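Local coordinates for protein nitrite oxidoreductase subunit A (Kuenenia stuttgartiensis, PDB 7B04) that belongs to the molybdopterin oxidoreductase family and carries a molybdenum atom, two MD1 ligands and an iron/sulfur cluster, at residues Glu612-Leu624 with Val635-Lys647. Numbering follows the deposited sequence.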
ATOM      1  N   GLU B 612      -2.708  -1.190 -31.987  1.00 35.62           N
ATOM      2  CA  GLU B 612      -2.457   0.242 -31.936  1.00 28.99           C
ATOM      3  C   GLU B 612      -1.969   0.609 -30.543  1.00 34.22           C
ATOM      4  O   GLU B 612      -2.282  -0.067 -29.559  1.00 43.44           O
ATOM      5  CB  GLU B 612      -3.720   1.048 -32.293  1.00 29.41           C
ATOM      6  CG  GLU B 612      -3.575   2.564 -32.163  1.00 35.05           C
ATOM      7  CD  GLU B 612      -4.836   3.313 -32.539  1.00 38.37           C
ATOM      8  OE1 GLU B 612      -5.771   2.677 -33.065  1.00 40.21           O
ATOM      9  OE2 GLU B 612      -4.895   4.538 -32.301  1.00 39.10           O
ATOM     10  N   GLU B 613      -1.197   1.690 -30.472  1.00 35.06           N
ATOM     11  CA  GLU B 613      -0.722   2.238 -29.210  1.00 34.77           C
ATOM     12  C   GLU B 613      -1.679   3.309 -28.702  1.00 39.42           C
ATOM     13  O   GLU B 613      -2.143   4.159 -29.466  1.00 38.88           O
ATOM     14  CB  GLU B 613       0.681   2.824 -29.363  1.00 36.89           C
ATOM     15  CG  GLU B 613       1.589   2.525 -28.194  1.00 39.95           C
ATOM     16  CD  GLU B 613       1.128   3.164 -26.908  1.00 40.56           C
ATOM     17  OE1 GLU B 613       0.486   4.224 -26.979  1.00 41.56           O
ATOM     18  OE2 GLU B 613       1.397   2.603 -25.829  1.00 40.07           O
ATOM     19  N   VAL B 614      -1.966   3.261 -27.399  1.00 37.83           N
ATOM     20  CA  VAL B 614      -2.935   4.181 -26.811  1.00 36.00           C
ATOM     21  C   VAL B 614      -2.422   5.621 -26.809  1.00 30.26           C
ATOM     22  O   VAL B 614      -3.217   6.564 -26.901  1.00 35.10           O
ATOM     23  CB  VAL B 614      -3.293   3.710 -25.388  1.00 35.60           C
ATOM     24  CG1 VAL B 614      -4.249   4.682 -24.712  1.00 38.47           C
ATOM     25  CG2 VAL B 614      -3.886   2.311 -25.423  1.00 34.21           C
ATOM     26  N   ALA B 615      -1.101   5.821 -26.729  1.00 27.28           N
ATOM     27  CA  ALA B 615      -0.563   7.168 -26.523  1.00 39.29           C
ATOM     28  C   ALA B 615      -0.961   8.131 -27.633  1.00 35.36           C
ATOM     29  O   ALA B 615      -1.009   9.345 -27.405  1.00 40.24           O
ATOM     30  CB  ALA B 615       0.956   7.131 -26.393  1.00 36.51           C
ATOM     31  N   TYR B 616      -1.235   7.623 -28.836  1.00 33.54           N
ATOM     32  CA  TYR B 616      -1.675   8.508 -29.911  1.00 38.97           C
ATOM     33  C   TYR B 616      -2.977   9.202 -29.541  1.00 35.55           C
ATOM     34  O   TYR B 616      -3.143  10.400 -29.798  1.00 38.31           O
ATOM     35  CB  TYR B 616      -1.820   7.721 -31.212  1.00 37.95           C
ATOM     36  CG  TYR B 616      -0.507   7.168 -31.708  1.00 36.53           C
ATOM     37  CD1 TYR B 616       0.414   7.986 -32.346  1.00 41.68           C
ATOM     38  CD2 TYR B 616      -0.179   5.833 -31.520  1.00 39.38           C
ATOM     39  CE1 TYR B 616       1.621   7.488 -32.793  1.00 47.63           C
ATOM     40  CE2 TYR B 616       1.026   5.325 -31.964  1.00 37.80           C
ATOM     41  CZ  TYR B 616       1.922   6.157 -32.600  1.00 43.38           C
ATOM     42  OH  TYR B 616       3.124   5.659 -33.042  1.00 36.43           O
ATOM     43  N   TRP B 617      -3.905   8.471 -28.924  1.00 33.86           N
ATOM     44  CA  TRP B 617      -5.088   9.103 -28.349  1.00 36.78           C
ATOM     45  C   TRP B 617      -4.694  10.164 -27.328  1.00 38.07           C
ATOM     46  O   TRP B 617      -5.202  11.292 -27.355  1.00 36.77           O
ATOM     47  CB  TRP B 617      -5.990   8.045 -27.715  1.00 39.48           C
ATOM     48  CG  TRP B 617      -6.978   8.619 -26.764  1.00 41.66           C
ATOM     49  CD1 TRP B 617      -8.108   9.316 -27.075  1.00 39.65           C
ATOM     50  CD2 TRP B 617      -6.921   8.564 -25.335  1.00 35.31           C
ATOM     51  NE1 TRP B 617      -8.763   9.693 -25.928  1.00 30.19           N
ATOM     52  CE2 TRP B 617      -8.054   9.244 -24.846  1.00 28.85           C
ATOM     53  CE3 TRP B 617      -6.024   8.003 -24.422  1.00 38.52           C
ATOM     54  CZ2 TRP B 617      -8.313   9.376 -23.487  1.00 35.01           C
ATOM     55  CZ3 TRP B 617      -6.283   8.137 -23.074  1.00 35.71           C
ATOM     56  CH2 TRP B 617      -7.420   8.816 -22.620  1.00 31.23           C
ATOM     57  N   ASN B 618      -3.789   9.813 -26.408  1.00 32.82           N
ATOM     58  CA  ASN B 618      -3.316  10.757 -25.400  1.00 35.13           C
ATOM     59  C   ASN B 618      -2.599  11.952 -26.013  1.00 37.20           C
ATOM     60  O   ASN B 618      -2.481  12.994 -25.358  1.00 48.00           O
ATOM     61  CB  ASN B 618      -2.378  10.050 -24.421  1.00 37.46           C
ATOM     62  CG  ASN B 618      -2.239  10.788 -23.101  1.00 38.08           C
ATOM     63  OD1 ASN B 618      -1.601  10.297 -22.172  1.00 41.74           O
ATOM     64  ND2 ASN B 618      -2.843  11.966 -23.011  1.00 44.52           N
ATOM     65  N   HIS B 619      -2.121  11.827 -27.250  1.00 33.59           N
ATOM     66  CA  HIS B 619      -1.435  12.907 -27.949  1.00 37.17           C
ATOM     67  C   HIS B 619      -2.403  13.841 -28.658  1.00 41.55           C
ATOM     68  O   HIS B 619      -2.029  14.479 -29.652  1.00 45.39           O
ATOM     69  CB  HIS B 619      -0.427  12.331 -28.944  1.00 41.88           C
ATOM     70  CG  HIS B 619       0.690  13.268 -29.276  1.00 41.15           C
ATOM     71  ND1 HIS B 619       1.726  13.524 -28.407  1.00 43.12           N
ATOM     72  CD2 HIS B 619       0.930  14.015 -30.380  1.00 45.79           C
ATOM     73  CE1 HIS B 619       2.560  14.385 -28.961  1.00 50.56           C
ATOM     74  NE2 HIS B 619       2.100  14.700 -30.158  1.00 50.73           N
ATOM     75  N   SER B 620      -3.646  13.913 -28.181  1.00 38.41           N
ATOM     76  CA  SER B 620      -4.723  14.641 -28.849  1.00 36.24           C
ATOM     77  C   SER B 620      -5.022  14.013 -30.207  1.00 42.82           C
ATOM     78  O   SER B 620      -5.317  14.703 -31.186  1.00 46.06           O
ATOM     79  CB  SER B 620      -4.409  16.136 -28.982  1.00 40.21           C
ATOM     80  OG  SER B 620      -4.418  16.767 -27.713  1.00 37.14           O
ATOM     81  N   GLU B 621      -4.940  12.681 -30.251  1.00 44.86           N
ATOM     82  CA  GLU B 621      -5.318  11.883 -31.418  1.00 38.23           C
ATOM     83  C   GLU B 621      -4.530  12.274 -32.669  1.00 38.18           C
ATOM     84  O   GLU B 621      -5.070  12.330 -33.775  1.00 37.71           O
ATOM     85  CB  GLU B 621      -6.823  11.984 -31.664  1.00 29.22           C
ATOM     86  CG  GLU B 621      -7.378  10.851 -32.481  1.00 44.97           C
ATOM     87  CD  GLU B 621      -8.642  10.301 -31.891  1.00 41.55           C
ATOM     88  OE1 GLU B 621      -8.604   9.140 -31.459  1.00 37.72           O
ATOM     89  OE2 GLU B 621      -9.659  11.024 -31.847  1.00 50.77           O
ATOM     90  N   ARG B 622      -3.239  12.554 -32.498  1.00 37.60           N
ATOM     91  CA  ARG B 622      -2.367  12.907 -33.614  1.00 35.12           C
ATOM     92  C   ARG B 622      -1.041  12.166 -33.501  1.00 39.33           C
ATOM     93  O   ARG B 622      -0.545  11.954 -32.385  1.00 38.22           O
ATOM     94  CB  ARG B 622      -2.114  14.420 -33.680  1.00 36.94           C
ATOM     95  CG  ARG B 622      -3.387  15.260 -33.752  1.00 45.26           C
ATOM     96  CD  ARG B 622      -4.120  15.060 -35.073  1.00 41.25           C
ATOM     97  NE  ARG B 622      -5.257  15.965 -35.217  1.00 39.53           N
ATOM     98  CZ  ARG B 622      -6.500  15.677 -34.842  1.00 49.44           C
ATOM     99  NH1 ARG B 622      -6.777  14.497 -34.300  1.00 43.85           N
ATOM    100  NH2 ARG B 622      -7.468  16.566 -35.012  1.00 50.75           N
ATOM    101  N   PRO B 623      -0.451  11.752 -34.619  1.00 40.35           N
ATOM    102  CA  PRO B 623       0.920  11.232 -34.595  1.00 33.17           C
ATOM    103  C   PRO B 623       1.913  12.380 -34.443  1.00 33.82           C
ATOM    104  O   PRO B 623       1.544  13.553 -34.413  1.00 40.12           O
ATOM    105  CB  PRO B 623       1.066  10.547 -35.960  1.00 34.05           C
ATOM    106  CG  PRO B 623      -0.337  10.392 -36.480  1.00 37.11           C
ATOM    107  CD  PRO B 623      -1.076  11.573 -35.937  1.00 35.95           C
ATOM    108  N   LEU B 624       3.194  12.025 -34.355  1.00 39.24           N
ATOM    109  CA  LEU B 624       4.247  13.033 -34.256  1.00 41.89           C
ATOM    110  C   LEU B 624       4.480  13.605 -35.644  1.00 47.61           C
ATOM    111  O   LEU B 624       5.230  13.061 -36.455  1.00 48.94           O
ATOM    112  CB  LEU B 624       5.527  12.447 -33.672  1.00 43.51           C
ATOM    113  CG  LEU B 624       6.783  13.331 -33.707  1.00 41.14           C
ATOM    114  CD1 LEU B 624       6.548  14.680 -33.052  1.00 37.43           C
ATOM    115  CD2 LEU B 624       7.948  12.620 -33.043  1.00 40.44           C
ATOM    116  N   VAL B 635       6.717  13.747 -41.065  1.00 51.70           N
ATOM    117  CA  VAL B 635       6.091  12.831 -40.118  1.00 46.84           C
ATOM    118  C   VAL B 635       7.182  11.913 -39.573  1.00 46.79           C
ATOM    119  O   VAL B 635       7.923  11.280 -40.336  1.00 48.88           O
ATOM    120  CB  VAL B 635       4.912  12.060 -40.749  1.00 38.50           C
ATOM    121  CG1 VAL B 635       3.996  13.020 -41.493  1.00 31.49           C
ATOM    122  CG2 VAL B 635       5.356  10.927 -41.680  1.00 52.65           C
ATOM    123  N   PHE B 636       7.337  11.907 -38.253  1.00 41.59           N
ATOM    124  CA  PHE B 636       8.344  11.087 -37.597  1.00 47.12           C
ATOM    125  C   PHE B 636       7.787   9.754 -37.133  1.00 42.78           C
ATOM    126  O   PHE B 636       8.551   8.908 -36.659  1.00 40.78           O
ATOM    127  CB  PHE B 636       8.940  11.839 -36.405  1.00 52.75           C
ATOM    128  CG  PHE B 636       9.848  12.969 -36.796  1.00 50.37           C
ATOM    129  CD1 PHE B 636      11.189  12.742 -37.052  1.00 46.94           C
ATOM    130  CD2 PHE B 636       9.358  14.256 -36.917  1.00 42.25           C
ATOM    131  CE1 PHE B 636      12.021  13.779 -37.411  1.00 44.95           C
ATOM    132  CE2 PHE B 636      10.190  15.292 -37.280  1.00 48.91           C
ATOM    133  CZ  PHE B 636      11.520  15.056 -37.527  1.00 50.27           C
ATOM    134  N   THR B 637       6.479   9.558 -37.258  1.00 45.64           N
ATOM    135  CA  THR B 637       5.853   8.300 -36.891  1.00 45.12           C
ATOM    136  C   THR B 637       6.003   7.304 -38.032  1.00 45.50           C
ATOM    137  O   THR B 637       5.637   7.597 -39.174  1.00 53.88           O
ATOM    138  CB  THR B 637       4.372   8.521 -36.580  1.00 42.66           C
ATOM    139  OG1 THR B 637       4.243   9.180 -35.314  1.00 40.10           O
ATOM    140  CG2 THR B 637       3.634   7.195 -36.535  1.00 37.83           C
ATOM    141  N   GLY B 638       6.540   6.127 -37.722  1.00 40.78           N
ATOM    142  CA  GLY B 638       6.666   5.100 -38.730  1.00 37.63           C
ATOM    143  C   GLY B 638       5.313   4.576 -39.170  1.00 36.23           C
ATOM    144  O   GLY B 638       4.321   4.643 -38.444  1.00 33.19           O
ATOM    145  N   LYS B 639       5.277   4.042 -40.393  1.00 43.59           N
ATOM    146  CA  LYS B 639       4.022   3.513 -40.922  1.00 47.23           C
ATOM    147  C   LYS B 639       3.521   2.350 -40.078  1.00 41.00           C
ATOM    148  O   LYS B 639       2.309   2.180 -39.898  1.00 32.52           O
ATOM    149  CB  LYS B 639       4.190   3.089 -42.381  1.00 43.75           C
ATOM    150  CG  LYS B 639       5.622   3.070 -42.869  1.00 47.89           C
ATOM    151  CD  LYS B 639       5.710   2.484 -44.269  1.00 55.00           C
ATOM    152  N   THR B 640       4.440   1.537 -39.554  1.00 42.41           N
ATOM    153  CA  THR B 640       4.040   0.414 -38.714  1.00 43.76           C
ATOM    154  C   THR B 640       3.338   0.892 -37.449  1.00 44.46           C
ATOM    155  O   THR B 640       2.495   0.175 -36.900  1.00 45.15           O
ATOM    156  CB  THR B 640       5.257  -0.437 -38.352  1.00 39.89           C
ATOM    157  OG1 THR B 640       6.161  -0.477 -39.463  1.00 41.03           O
ATOM    158  CG2 THR B 640       4.837  -1.855 -37.997  1.00 46.50           C
ATOM    159  N   HIS B 641       3.661   2.098 -36.984  1.00 40.73           N
ATOM    160  CA  HIS B 641       3.103   2.656 -35.760  1.00 39.76           C
ATOM    161  C   HIS B 641       1.870   3.523 -36.006  1.00 44.34           C
ATOM    162  O   HIS B 641       1.376   4.147 -35.062  1.00 42.63           O
ATOM    163  CB  HIS B 641       4.153   3.514 -35.043  1.00 41.86           C
ATOM    164  CG  HIS B 641       5.422   2.795 -34.699  1.00 43.83           C
ATOM    165  ND1 HIS B 641       5.751   2.446 -33.408  1.00 42.38           N
ATOM    166  CD2 HIS B 641       6.450   2.379 -35.475  1.00 45.69           C
ATOM    167  CE1 HIS B 641       6.925   1.837 -33.402  1.00 45.08           C
ATOM    168  NE2 HIS B 641       7.369   1.781 -34.646  1.00 46.06           N
ATOM    169  N   MET B 642       1.360   3.573 -37.232  1.00 42.92           N
ATOM    170  CA  MET B 642       0.367   4.592 -37.572  1.00 40.57           C
ATOM    171  C   MET B 642      -0.969   4.285 -36.903  1.00 41.30           C
ATOM    172  O   MET B 642      -1.489   3.171 -37.043  1.00 36.74           O
ATOM    173  CB  MET B 642       0.193   4.692 -39.085  1.00 44.62           C
ATOM    174  CG  MET B 642      -0.584   5.919 -39.536  1.00 41.37           C
ATOM    175  SD  MET B 642       0.176   7.464 -38.994  1.00 38.04           S
ATOM    176  CE  MET B 642       1.642   7.512 -40.022  1.00 38.00           C
ATOM    177  N   PRO B 643      -1.554   5.240 -36.175  1.00 39.95           N
ATOM    178  CA  PRO B 643      -2.873   5.019 -35.568  1.00 35.31           C
ATOM    179  C   PRO B 643      -4.026   5.385 -36.488  1.00 36.09           C
ATOM    180  O   PRO B 643      -3.819   5.820 -37.625  1.00 42.83           O
ATOM    181  CB  PRO B 643      -2.835   5.936 -34.342  1.00 40.12           C
ATOM    182  CG  PRO B 643      -2.000   7.088 -34.806  1.00 34.58           C
ATOM    183  CD  PRO B 643      -0.945   6.500 -35.718  1.00 37.70           C
ATOM    184  N   SER B 644      -5.245   5.212 -35.996  1.00 37.32           N
ATOM    185  CA  SER B 644      -6.472   5.553 -36.695  1.00 36.37           C
ATOM    186  C   SER B 644      -7.363   6.351 -35.757  1.00 38.44           C
ATOM    187  O   SER B 644      -7.196   6.294 -34.535  1.00 46.36           O
ATOM    188  CB  SER B 644      -7.203   4.290 -37.181  1.00 37.35           C
ATOM    189  OG  SER B 644      -7.680   3.518 -36.093  1.00 40.54           O
ATOM    190  N   PRO B 645      -8.308   7.123 -36.298  1.00 39.99           N
ATOM    191  CA  PRO B 645      -9.205   7.902 -35.434  1.00 44.55           C
ATOM    192  C   PRO B 645     -10.003   7.015 -34.489  1.00 35.27           C
ATOM    193  O   PRO B 645     -10.425   5.915 -34.847  1.00 33.84           O
ATOM    194  CB  PRO B 645     -10.121   8.620 -36.434  1.00 38.83           C
ATOM    195  CG  PRO B 645      -9.325   8.691 -37.688  1.00 38.21           C
ATOM    196  CD  PRO B 645      -8.522   7.424 -37.726  1.00 34.28           C
ATOM    197  N   THR B 646     -10.200   7.504 -33.264  1.00 31.17           N
ATOM    198  CA  THR B 646     -11.007   6.811 -32.266  1.00 30.09           C
ATOM    199  C   THR B 646     -12.397   7.429 -32.253  1.00 30.10           C
ATOM    200  O   THR B 646     -12.549   8.625 -31.979  1.00 37.45           O
ATOM    201  CB  THR B 646     -10.389   6.892 -30.870  1.00 30.14           C
ATOM    202  OG1 THR B 646      -9.029   6.443 -30.912  1.00 38.85           O
ATOM    203  CG2 THR B 646     -11.177   6.042 -29.882  1.00 34.46           C
ATOM    204  N   LYS B 647     -13.399   6.617 -32.558  1.00 26.40           N
ATOM    205  CA  LYS B 647     -14.793   7.031 -32.545  1.00 31.32           C
ATOM    206  C   LYS B 647     -15.643   6.193 -31.609  1.00 32.53           C
ATOM    207  O   LYS B 647     -16.646   6.690 -31.092  1.00 31.90           O
ATOM    208  CB  LYS B 647     -15.382   6.974 -33.963  1.00 37.20           C
ATOM    209  CG  LYS B 647     -14.804   8.028 -34.890  1.00 34.78           C
ATOM    210  CD  LYS B 647     -15.199   9.417 -34.425  1.00 36.76           C
ATOM    211  CE  LYS B 647     -14.713  10.483 -35.385  1.00 44.30           C
ATOM    212  NZ  LYS B 647     -15.113  11.846 -34.937  1.00 49.04           N
TER
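Pro-643 lies over one face of the Tyr-616 ring, and the evidence for a CH-pi contact is direct: its CG stands 3.8 Å from the ring centroid and 28° off the normal, displaced toward the rim on the CG/CD1 side. The phenol is directed across to 635-647 by CG lying anti to the carbonyl carbon (chi1 -64°). Apolar packing continues through Pro-623, whose CG meets Pro-643 CD at 4.0 Å and Met-642 SD at 3.9 Å. At the far end Leu-624 CD2 rests on Phe-636 CB, 3.6 Å away, and Val-887 of helix 882-887 touches both side chains.

Two hydrogen bonds, one between backbones and one to a side-chain hydroxyl, join the segments beside this leucine. Phe-636 N donates to Leu-624 O at 3.0 Å. Leu-624 N in turn donates to Thr-637 OG1 at 3.2 Å; that hydroxyl also bonds Gln-1069.

Carboxylates serve the other end. Glu-621, bent at chi2 (134°), brings OE1 to Thr-646 N at 2.9 Å, a bond made from above the carboxylate plane, while Thr-646 OG1 adds a weak one. Lys-223 is shared: it forms a salt bridge with Glu-612 OE1 and hydrogen bonds with Ser-644 O and Thr-646 OG1, which probably eases the burial of the Glu-612 carboxylate.

Together these contacts pack the short helix 615-618 and its following turn against the irregular connection that leads from strand 633-635 into strand 648-652, an inner strand of the seven-stranded mixed sheet, within the molybdopterin oxidoreductase family region.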